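Local atomic coordinates of alpha-1,2-Mannosidase (Trichoderma reesei, PDB entry 1HCU), a protein that probably removes alpha-1,2-linked mannose residues from high-mannose N-glycans as a calcium-dependent family 47 glycosyl hydrolase, cleaving up to four in succession. Residues S282-L293 / G354-T362; H307-L318 / R391-A401. One frame throughout, in Å; residues are numbered along the deposited sequence.

Contact 1 of 2, residues S282-L293 / G354-T362; sequences SHPSTRKDLTFL and GFAWVDSVT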
loop_
_atom_site.group_PDB
_atom_site.type_symbol
_atom_site.label_atom_id
_atom_site.label_comp_id
_atom_site.label_asym_id
_atom_site.label_seq_id
_atom_site.Cartn_x
_atom_site.Cartn_y
_atom_site.Cartn_z
ATOM N N SER A 282 5.131 12.846 16.995
ATOM C CA SER A 282 4.293 13.541 17.964
ATOM C C SER A 282 3.804 12.591 19.060
ATOM O O SER A 282 3.535 11.406 18.800
ATOM C CB SER A 282 3.106 14.184 17.230
ATOM O OG SER A 282 2.291 14.949 18.103
ATOM N N HIS A 283 3.687 13.105 20.283
ATOM C CA HIS A 283 3.246 12.282 21.410
ATOM C C HIS A 283 1.944 12.786 22.019
ATOM O O HIS A 283 1.832 13.958 22.357
ATOM C CB HIS A 283 4.335 12.252 22.496
ATOM C CG HIS A 283 5.694 11.901 21.978
ATOM N ND1 HIS A 283 5.994 10.663 21.447
ATOM C CD2 HIS A 283 6.824 12.637 21.875
ATOM C CE1 HIS A 283 7.250 10.653 21.036
ATOM N NE2 HIS A 283 7.776 11.839 21.283
ATOM N N PRO A 284 0.935 11.906 22.152
ATOM C CA PRO A 284 -0.349 12.309 22.736
ATOM C C PRO A 284 -0.151 12.796 24.169
ATOM O O PRO A 284 0.554 12.162 24.955
ATOM C CB PRO A 284 -1.175 11.028 22.693
ATOM C CG PRO A 284 -0.643 10.329 21.488
ATOM C CD PRO A 284 0.859 10.533 21.627
ATOM N N SER A 285 -0.780 13.916 24.503
ATOM C CA SER A 285 -0.652 14.489 25.833
ATOM C C SER A 285 -1.031 13.513 26.960
ATOM O O SER A 285 -0.463 13.577 28.043
ATOM C CB SER A 285 -1.493 15.774 25.937
ATOM O OG SER A 285 -2.877 15.521 25.756
ATOM N N THR A 286 -1.972 12.606 26.707
ATOM C CA THR A 286 -2.391 11.648 27.735
ATOM C C THR A 286 -1.618 10.338 27.705
ATOM O O THR A 286 -1.711 9.540 28.636
ATOM C CB THR A 286 -3.884 11.298 27.608
ATOM O OG1 THR A 286 -4.167 10.903 26.256
ATOM C CG2 THR A 286 -4.749 12.482 27.997
ATOM N N ARG A 287 -0.877 10.115 26.622
ATOM C CA ARG A 287 -0.070 8.906 26.449
ATOM C C ARG A 287 1.236 9.263 25.742
ATOM O O ARG A 287 1.393 9.031 24.539
ATOM C CB ARG A 287 -0.832 7.858 25.624
ATOM C CG ARG A 287 -2.052 7.243 26.320
ATOM C CD ARG A 287 -1.656 6.369 27.516
ATOM N NE ARG A 287 -0.891 5.197 27.098
ATOM C CZ ARG A 287 -1.426 4.094 26.580
ATOM N NH1 ARG A 287 -2.741 3.993 26.419
ATOM N NH2 ARG A 287 -0.641 3.097 26.199
ATOM N N LYS A 288 2.169 9.833 26.496
ATOM C CA LYS A 288 3.457 10.228 25.949
ATOM C C LYS A 288 4.234 9.049 25.362
ATOM O O LYS A 288 4.978 9.211 24.390
ATOM C CB LYS A 288 4.300 10.911 27.027
ATOM C CG LYS A 288 4.537 12.389 26.780
ATOM C CD LYS A 288 3.543 13.262 27.492
ATOM C CE LYS A 288 3.824 13.300 28.985
ATOM N NZ LYS A 288 2.989 14.356 29.629
ATOM N N ASP A 289 4.061 7.866 25.952
ATOM C CA ASP A 289 4.751 6.664 25.488
ATOM C C ASP A 289 4.400 6.330 24.046
ATOM O O ASP A 289 5.073 5.525 23.403
ATOM C CB ASP A 289 4.437 5.455 26.398
ATOM C CG ASP A 289 2.930 5.175 26.539
ATOM O OD1 ASP A 289 2.215 5.974 27.200
ATOM O OD2 ASP A 289 2.459 4.147 25.990
ATOM N N LEU A 290 3.349 6.958 23.536
ATOM C CA LEU A 290 2.919 6.723 22.170
ATOM C C LEU A 290 3.524 7.727 21.211
ATOM O O LEU A 290 3.757 8.882 21.565
ATOM C CB LEU A 290 1.400 6.816 22.079
ATOM C CG LEU A 290 0.568 5.537 22.033
ATOM C CD1 LEU A 290 1.159 4.416 22.868
ATOM C CD2 LEU A 290 -0.803 5.908 22.514
ATOM N N THR A 291 3.771 7.279 19.989
ATOM C CA THR A 291 4.321 8.153 18.978
ATOM C C THR A 291 3.569 8.010 17.660
ATOM O O THR A 291 3.518 6.920 17.088
ATOM C CB THR A 291 5.803 7.851 18.719
ATOM O OG1 THR A 291 6.559 8.075 19.920
ATOM C CG2 THR A 291 6.335 8.759 17.615
ATOM N N PHE A 292 2.991 9.114 17.186
ATOM C CA PHE A 292 2.263 9.143 15.914
ATOM C C PHE A 292 2.920 10.164 14.984
ATOM O O PHE A 292 3.738 10.975 15.417
ATOM C CB PHE A 292 0.792 9.554 16.115
ATOM C CG PHE A 292 0.001 8.603 16.969
ATOM C CD1 PHE A 292 -0.095 7.252 16.633
ATOM C CD2 PHE A 292 -0.634 9.052 18.125
ATOM C CE1 PHE A 292 -0.807 6.367 17.439
ATOM C CE2 PHE A 292 -1.352 8.171 18.939
ATOM C CZ PHE A 292 -1.437 6.830 18.597
ATOM N N LEU A 293 2.552 10.128 13.708
ATOM C CA LEU A 293 3.099 11.074 12.740
ATOM C C LEU A 293 2.074 12.175 12.459
ATOM O O LEU A 293 0.924 11.892 12.084
ATOM C CB LEU A 293 3.477 10.358 11.432
ATOM C CG LEU A 293 4.607 9.316 11.515
ATOM C CD1 LEU A 293 5.030 8.846 10.114
ATOM C CD2 LEU A 293 5.791 9.934 12.229
ATOM N N GLY A 354 -9.420 7.362 10.819
ATOM C CA GLY A 354 -8.800 8.621 11.157
ATOM C C GLY A 354 -8.920 8.849 12.650
ATOM O O GLY A 354 -9.959 8.545 13.238
ATOM N N PHE A 355 -7.857 9.364 13.261
ATOM C CA PHE A 355 -7.849 9.646 14.688
ATOM C C PHE A 355 -6.984 10.869 14.963
ATOM O O PHE A 355 -6.175 11.268 14.124
ATOM C CB PHE A 355 -7.339 8.432 15.489
ATOM C CG PHE A 355 -5.900 8.067 15.212
ATOM C CD1 PHE A 355 -4.862 8.637 15.944
ATOM C CD2 PHE A 355 -5.588 7.152 14.209
ATOM C CE1 PHE A 355 -3.533 8.300 15.685
ATOM C CE2 PHE A 355 -4.260 6.809 13.941
ATOM C CZ PHE A 355 -3.232 7.383 14.681
ATOM N N ALA A 356 -7.159 11.463 16.141
ATOM C CA ALA A 356 -6.395 12.655 16.499
ATOM C C ALA A 356 -6.030 12.709 17.987
ATOM O O ALA A 356 -6.529 11.930 18.794
ATOM C CB ALA A 356 -7.181 13.902 16.104
ATOM N N TRP A 357 -5.154 13.638 18.344
ATOM C CA TRP A 357 -4.734 13.757 19.730
ATOM C C TRP A 357 -4.285 15.182 20.015
ATOM O O TRP A 357 -4.453 16.073 19.181
ATOM C CB TRP A 357 -3.594 12.768 20.007
ATOM C CG TRP A 357 -2.371 13.001 19.157
ATOM C CD1 TRP A 357 -1.234 13.659 19.523
ATOM C CD2 TRP A 357 -2.187 12.619 17.785
ATOM N NE1 TRP A 357 -0.355 13.714 18.468
ATOM C CE2 TRP A 357 -0.914 13.084 17.389
ATOM C CE3 TRP A 357 -2.975 11.929 16.851
ATOM C CZ2 TRP A 357 -0.409 12.884 16.098
ATOM C CZ3 TRP A 357 -2.469 11.732 15.559
ATOM C CH2 TRP A 357 -1.202 12.207 15.200
ATOM N N VAL A 358 -3.741 15.401 21.204
ATOM C CA VAL A 358 -3.243 16.714 21.578
ATOM C C VAL A 358 -1.725 16.579 21.649
ATOM O O VAL A 358 -1.209 15.751 22.406
ATOM C CB VAL A 358 -3.781 17.153 22.956
ATOM C CG1 VAL A 358 -3.267 18.541 23.291
ATOM C CG2 VAL A 358 -5.308 17.149 22.959
ATOM N N ASP A 359 -1.010 17.363 20.848
ATOM C CA ASP A 359 0.451 17.303 20.853
ATOM C C ASP A 359 0.940 17.634 22.258
ATOM O O ASP A 359 0.639 18.703 22.778
ATOM C CB ASP A 359 1.028 18.314 19.865
ATOM C CG ASP A 359 2.527 18.189 19.722
ATOM O OD1 ASP A 359 2.985 17.728 18.650
ATOM O OD2 ASP A 359 3.249 18.544 20.680
ATOM N N SER A 360 1.699 16.729 22.869
ATOM C CA SER A 360 2.193 16.950 24.232
ATOM C C SER A 360 3.193 18.087 24.367
ATOM O O SER A 360 3.380 18.621 25.456
ATOM C CB SER A 360 2.839 15.679 24.785
ATOM O OG SER A 360 4.068 15.410 24.134
ATOM N N VAL A 361 3.840 18.455 23.269
ATOM C CA VAL A 361 4.832 19.513 23.313
ATOM C C VAL A 361 4.264 20.886 22.993
ATOM O O VAL A 361 4.248 21.772 23.846
ATOM C CB VAL A 361 5.997 19.218 22.346
ATOM C CG1 VAL A 361 6.969 20.387 22.317
ATOM C CG2 VAL A 361 6.716 17.949 22.784
ATOM N N THR A 362 3.795 21.068 21.765
ATOM C CA THR A 362 3.249 22.356 21.371
ATOM C C THR A 362 1.844 22.628 21.882
ATOM O O THR A 362 1.309 23.709 21.668
ATOM C CB THR A 362 3.212 22.513 19.856
ATOM O OG1 THR A 362 2.495 23.713 19.533
ATOM C CG2 THR A 362 2.510 21.335 19.211
#

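Contact 2 of 2, residues H307-L318 / R391-A401; sequences HLASFGGGNFIL and RPETLESLYYA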
loop_
_atom_site.group_PDB
_atom_site.type_symbol
_atom_site.label_atom_id
_atom_site.label_comp_id
_atom_site.label_asym_id
_atom_site.label_seq_id
_atom_site.Cartn_x
_atom_site.Cartn_y
_atom_site.Cartn_z
ATOM N N HIS A 307 -5.228 5.343 9.500
ATOM C CA HIS A 307 -4.767 4.025 9.092
ATOM C C HIS A 307 -3.779 4.021 7.917
ATOM O O HIS A 307 -2.924 3.140 7.835
ATOM C CB HIS A 307 -5.979 3.153 8.779
ATOM C CG HIS A 307 -5.713 1.687 8.890
ATOM N ND1 HIS A 307 -4.831 1.026 8.062
ATOM C CD2 HIS A 307 -6.224 0.750 9.722
ATOM C CE1 HIS A 307 -4.814 -0.256 8.377
ATOM N NE2 HIS A 307 -5.650 -0.451 9.379
ATOM N N LEU A 308 -3.881 4.991 7.013
ATOM C CA LEU A 308 -2.961 5.030 5.868
ATOM C C LEU A 308 -1.525 5.259 6.325
ATOM O O LEU A 308 -0.599 4.611 5.833
ATOM C CB LEU A 308 -3.358 6.131 4.865
ATOM C CG LEU A 308 -4.628 5.927 4.029
ATOM C CD1 LEU A 308 -4.884 7.164 3.170
ATOM C CD2 LEU A 308 -4.478 4.688 3.147
ATOM N N ALA A 309 -1.343 6.171 7.277
ATOM C CA ALA A 309 -0.002 6.473 7.780
ATOM C C ALA A 309 0.611 5.344 8.605
ATOM O O ALA A 309 1.802 5.379 8.907
ATOM C CB ALA A 309 -0.027 7.749 8.605
ATOM N N SER A 310 -0.181 4.339 8.967
ATOM C CA SER A 310 0.368 3.264 9.778
ATOM C C SER A 310 1.357 2.379 9.017
ATOM O O SER A 310 2.004 1.518 9.612
ATOM C CB SER A 310 -0.752 2.407 10.377
ATOM O OG SER A 310 -1.423 1.663 9.380
ATOM N N PHE A 311 1.482 2.588 7.711
ATOM C CA PHE A 311 2.403 1.792 6.896
ATOM C C PHE A 311 3.827 2.295 7.161
ATOM O O PHE A 311 4.807 1.611 6.876
ATOM C CB PHE A 311 2.089 1.967 5.405
ATOM C CG PHE A 311 2.888 3.066 4.751
ATOM C CD1 PHE A 311 4.031 2.767 4.019
ATOM C CD2 PHE A 311 2.549 4.402 4.947
ATOM C CE1 PHE A 311 4.831 3.781 3.495
ATOM C CE2 PHE A 311 3.338 5.422 4.434
ATOM C CZ PHE A 311 4.484 5.111 3.705
ATOM N N GLY A 312 3.917 3.507 7.700
ATOM C CA GLY A 312 5.205 4.113 7.991
ATOM C C GLY A 312 6.166 3.229 8.761
ATOM O O GLY A 312 7.349 3.155 8.421
ATOM N N GLY A 313 5.665 2.556 9.793
ATOM C CA GLY A 313 6.517 1.701 10.601
ATOM C C GLY A 313 7.352 0.725 9.799
ATOM O O GLY A 313 8.559 0.574 10.024
ATOM N N GLY A 314 6.704 0.054 8.858
ATOM C CA GLY A 314 7.408 -0.901 8.031
ATOM C C GLY A 314 8.406 -0.218 7.119
ATOM O O GLY A 314 9.480 -0.768 6.849
ATOM N N ASN A 315 8.076 0.982 6.653
ATOM C CA ASN A 315 8.985 1.680 5.755
ATOM C C ASN A 315 10.292 2.081 6.441
ATOM O O ASN A 315 11.367 1.886 5.871
ATOM C CB ASN A 315 8.316 2.913 5.140
ATOM C CG ASN A 315 8.996 3.351 3.863
ATOM O OD1 ASN A 315 9.133 2.562 2.923
ATOM N ND2 ASN A 315 9.427 4.601 3.813
ATOM N N PHE A 316 10.203 2.637 7.653
ATOM C CA PHE A 316 11.403 3.028 8.393
ATOM C C PHE A 316 12.254 1.800 8.688
ATOM O O PHE A 316 13.486 1.856 8.634
ATOM C CB PHE A 316 11.040 3.729 9.712
ATOM C CG PHE A 316 10.892 5.221 9.581
ATOM C CD1 PHE A 316 9.714 5.781 9.093
ATOM C CD2 PHE A 316 11.954 6.060 9.896
ATOM C CE1 PHE A 316 9.599 7.155 8.921
ATOM C CE2 PHE A 316 11.852 7.444 9.728
ATOM C CZ PHE A 316 10.670 7.992 9.237
ATOM N N ILE A 317 11.579 0.695 9.001
ATOM C CA ILE A 317 12.247 -0.567 9.279
ATOM C C ILE A 317 12.977 -1.002 8.018
ATOM O O ILE A 317 14.171 -1.323 8.074
ATOM C CB ILE A 317 11.232 -1.666 9.708
ATOM C CG1 ILE A 317 10.755 -1.393 11.135
ATOM C CG2 ILE A 317 11.866 -3.047 9.618
ATOM C CD1 ILE A 317 9.566 -2.214 11.559
ATOM N N LEU A 318 12.278 -0.991 6.881
ATOM C CA LEU A 318 12.907 -1.381 5.620
ATOM C C LEU A 318 14.166 -0.562 5.376
ATOM O O LEU A 318 15.218 -1.109 5.030
ATOM C CB LEU A 318 11.953 -1.189 4.451
ATOM C CG LEU A 318 12.548 -1.500 3.075
ATOM C CD1 LEU A 318 13.190 -2.891 3.065
ATOM C CD2 LEU A 318 11.451 -1.416 2.038
ATOM N N ARG A 391 -8.270 -2.260 5.324
ATOM C CA ARG A 391 -6.923 -1.791 4.981
ATOM C C ARG A 391 -5.853 -2.714 5.546
ATOM O O ARG A 391 -6.104 -3.466 6.483
ATOM C CB ARG A 391 -6.696 -0.352 5.453
ATOM C CG ARG A 391 -7.482 0.663 4.613
ATOM C CD ARG A 391 -7.022 2.073 4.885
ATOM N NE ARG A 391 -7.856 3.102 4.262
ATOM C CZ ARG A 391 -7.948 3.340 2.954
ATOM N NH1 ARG A 391 -7.260 2.616 2.074
ATOM N NH2 ARG A 391 -8.714 4.338 2.527
ATOM N N PRO A 392 -4.646 -2.673 4.976
ATOM C CA PRO A 392 -3.586 -3.553 5.467
ATOM C C PRO A 392 -2.369 -2.904 6.119
ATOM O O PRO A 392 -1.517 -3.604 6.672
ATOM C CB PRO A 392 -3.184 -4.280 4.204
ATOM C CG PRO A 392 -3.148 -3.110 3.213
ATOM C CD PRO A 392 -4.360 -2.242 3.592
ATOM N N GLU A 393 -2.278 -1.585 6.055
ATOM C CA GLU A 393 -1.114 -0.889 6.582
ATOM C C GLU A 393 -0.561 -1.321 7.935
ATOM O O GLU A 393 0.650 -1.389 8.109
ATOM C CB GLU A 393 -1.371 0.617 6.601
ATOM C CG GLU A 393 -1.565 1.209 5.217
ATOM C CD GLU A 393 -2.974 1.025 4.697
ATOM O OE1 GLU A 393 -3.200 1.282 3.500
ATOM O OE2 GLU A 393 -3.854 0.633 5.481
ATOM N N THR A 394 -1.431 -1.605 8.894
ATOM C CA THR A 394 -0.976 -1.998 10.217
ATOM C C THR A 394 -0.400 -3.416 10.232
ATOM O O THR A 394 0.664 -3.661 10.825
ATOM C CB THR A 394 -2.125 -1.835 11.224
ATOM O OG1 THR A 394 -2.452 -0.442 11.323
ATOM C CG2 THR A 394 -1.732 -2.354 12.593
ATOM N N LEU A 395 -1.095 -4.337 9.566
ATOM C CA LEU A 395 -0.632 -5.712 9.462
ATOM C C LEU A 395 0.698 -5.663 8.720
ATOM O O LEU A 395 1.603 -6.463 8.973
ATOM C CB LEU A 395 -1.637 -6.554 8.675
ATOM C CG LEU A 395 -2.952 -6.843 9.401
ATOM C CD1 LEU A 395 -4.001 -7.223 8.376
ATOM C CD2 LEU A 395 -2.750 -7.964 10.438
ATOM N N GLU A 396 0.813 -4.698 7.811
ATOM C CA GLU A 396 2.035 -4.522 7.039
ATOM C C GLU A 396 3.174 -4.155 7.983
ATOM O O GLU A 396 4.218 -4.805 7.989
ATOM C CB GLU A 396 1.856 -3.406 6.003
ATOM C CG GLU A 396 3.038 -3.183 5.064
ATOM C CD GLU A 396 2.745 -2.089 4.049
ATOM O OE1 GLU A 396 1.550 -1.824 3.809
ATOM O OE2 GLU A 396 3.694 -1.500 3.486
ATOM N N SER A 397 2.971 -3.118 8.790
ATOM C CA SER A 397 4.024 -2.696 9.699
ATOM C C SER A 397 4.388 -3.751 10.739
ATOM O O SER A 397 5.564 -3.926 11.054
ATOM C CB SER A 397 3.654 -1.370 10.361
ATOM O OG SER A 397 3.687 -0.335 9.392
ATOM N N LEU A 398 3.388 -4.458 11.259
ATOM C CA LEU A 398 3.647 -5.501 12.234
ATOM C C LEU A 398 4.508 -6.569 11.569
ATOM O O LEU A 398 5.441 -7.099 12.177
ATOM C CB LEU A 398 2.336 -6.115 12.723
ATOM C CG LEU A 398 1.463 -5.180 13.570
ATOM C CD1 LEU A 398 0.088 -5.811 13.768
ATOM C CD2 LEU A 398 2.143 -4.913 14.910
ATOM N N TYR A 399 4.197 -6.880 10.316
ATOM C CA TYR A 399 4.963 -7.876 9.586
ATOM C C TYR A 399 6.444 -7.488 9.532
ATOM O O TYR A 399 7.304 -8.293 9.891
ATOM C CB TYR A 399 4.387 -8.060 8.176
ATOM C CG TYR A 399 5.279 -8.847 7.249
ATOM C CD1 TYR A 399 5.982 -8.208 6.228
ATOM C CD2 TYR A 399 5.457 -10.222 7.409
ATOM C CE1 TYR A 399 6.840 -8.911 5.398
ATOM C CE2 TYR A 399 6.319 -10.937 6.579
ATOM C CZ TYR A 399 7.007 -10.276 5.578
ATOM O OH TYR A 399 7.883 -10.962 4.762
ATOM N N TYR A 400 6.746 -6.261 9.103
ATOM C CA TYR A 400 8.140 -5.816 9.041
ATOM C C TYR A 400 8.814 -5.878 10.412
ATOM O O TYR A 400 9.984 -6.281 10.515
ATOM C CB TYR A 400 8.254 -4.385 8.511
ATOM C CG TYR A 400 8.165 -4.250 7.007
ATOM C CD1 TYR A 400 6.935 -4.059 6.378
ATOM C CD2 TYR A 400 9.319 -4.292 6.211
ATOM C CE1 TYR A 400 6.850 -3.908 4.998
ATOM C CE2 TYR A 400 9.246 -4.145 4.824
ATOM C CZ TYR A 400 8.003 -3.949 4.227
ATOM O OH TYR A 400 7.910 -3.763 2.870
ATOM N N ALA A 401 8.084 -5.469 11.455
ATOM C CA ALA A 401 8.613 -5.480 12.821
ATOM C C ALA A 401 9.084 -6.888 13.200
ATOM O O ALA A 401 10.167 -7.059 13.780
ATOM C CB ALA A 401 7.553 -4.992 13.804
HETATM O O HOH W 1 5.559 -0.327 5.094
#

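Contact 1 of 2, residues S282-L293 / G354-T362
W357 receives F292 and P284 over one and the same indole face: F292 CB rests 3.8 Å from the centroid of the six-membered ring of W357, while P284 CG sits off-centre over the five-membered ring. F292 in turn offers a ring face to the edge of F355, a T-shaped pair with centroids 4.8 Å apart and planes at 64°. The indole N-H is used as precisely as the face. W357 NE1 points in its ring plane at S282 OG, 2.9 Å away and nearly straight (168°), and S282 OG donates to D359 OD1, also at 2.9 Å, from above the carboxylate plane. With OG anti to the backbone N (chi1 -176°), the S282 hydroxyl stands between both partners. S282 and F292 form a hydrogen-bonded antiparallel pair closing a loop, and F355 belongs to strand 354-356 of the same curled sheet, with strand 300-306 between. Beyond that sheet the backbones meet in a single bridge: S360 N donates to H283 O and S285 N to V358 O, each at 2.8 Å. A leucine replacing W357 would probably leave S282 OG without its donor and open a gap beneath F292 and P284. Further out, D359 OD2 takes V361 N (an Asx turn) and T362 N (an Asx motif) from opposite faces of its plane, H283 ND1 holds L290 O, and Y376 OH bonds both S285 OG and V358 N.

Contact 2 of 2, residues H307-L318 / R391-A401
The ring of Y400 lies against the bare backbone of G314, its CG 3.6 Å from G314 CA, where a side chain on G314 would run into Y400 CD1. Relief of this kind lets helices 312-318 and 393-401 run as close as 7.4 Å between axes, 30° from parallel. One turn further along, I317 CD1 fills the notch between Y400 CB and A401. One turn back, S397 presses its hydroxyl against the backbone at the glycine-rich run, 312-314; beside the backbone N (chi1 -69°), OG donates to S310 O at 2.5 Å and accepts from G314 N. Ahead of the helices, the H307 ring is a wedge, with R391 CB over one face and T394 OG1 over the other, while L308 CD2 lies on the R391 guanidinium. R391 NE goes on to a salt bridge with E353. Hydroxyls thus work both ways in this buried seam: S310 OG takes a bond from T394 OG1 and gives one to H307 O. E393, a predicted active-site residue, accepts a weak bond from H307 ND1 at OE2 (2.8 Å, 126°); with Y343 OH bonded to H307 NE2, the clamped ring probably helps to position that carboxylate.

How the contacts relate
Contact 2 is the deeper of the two, its centre about 9 Å from that of the chain against about 24 Å for contact 1; the two centres lie about 18 Å apart. The deep one pairs helices near the bound calcium and relies on glycines, hydroxyls and charged groups, whereas the outer one joins sheet and loops through aromatic rings and backbone bonds, with K288 at its exposed margin. Helix 326-344 backs both, touching F292 and F355 through T342 and T394 through Y343. E353, a predicted proton donor, ties them further: it immediately precedes segment 354-362 and reaches contact 2 through its backbone, bonded to H307.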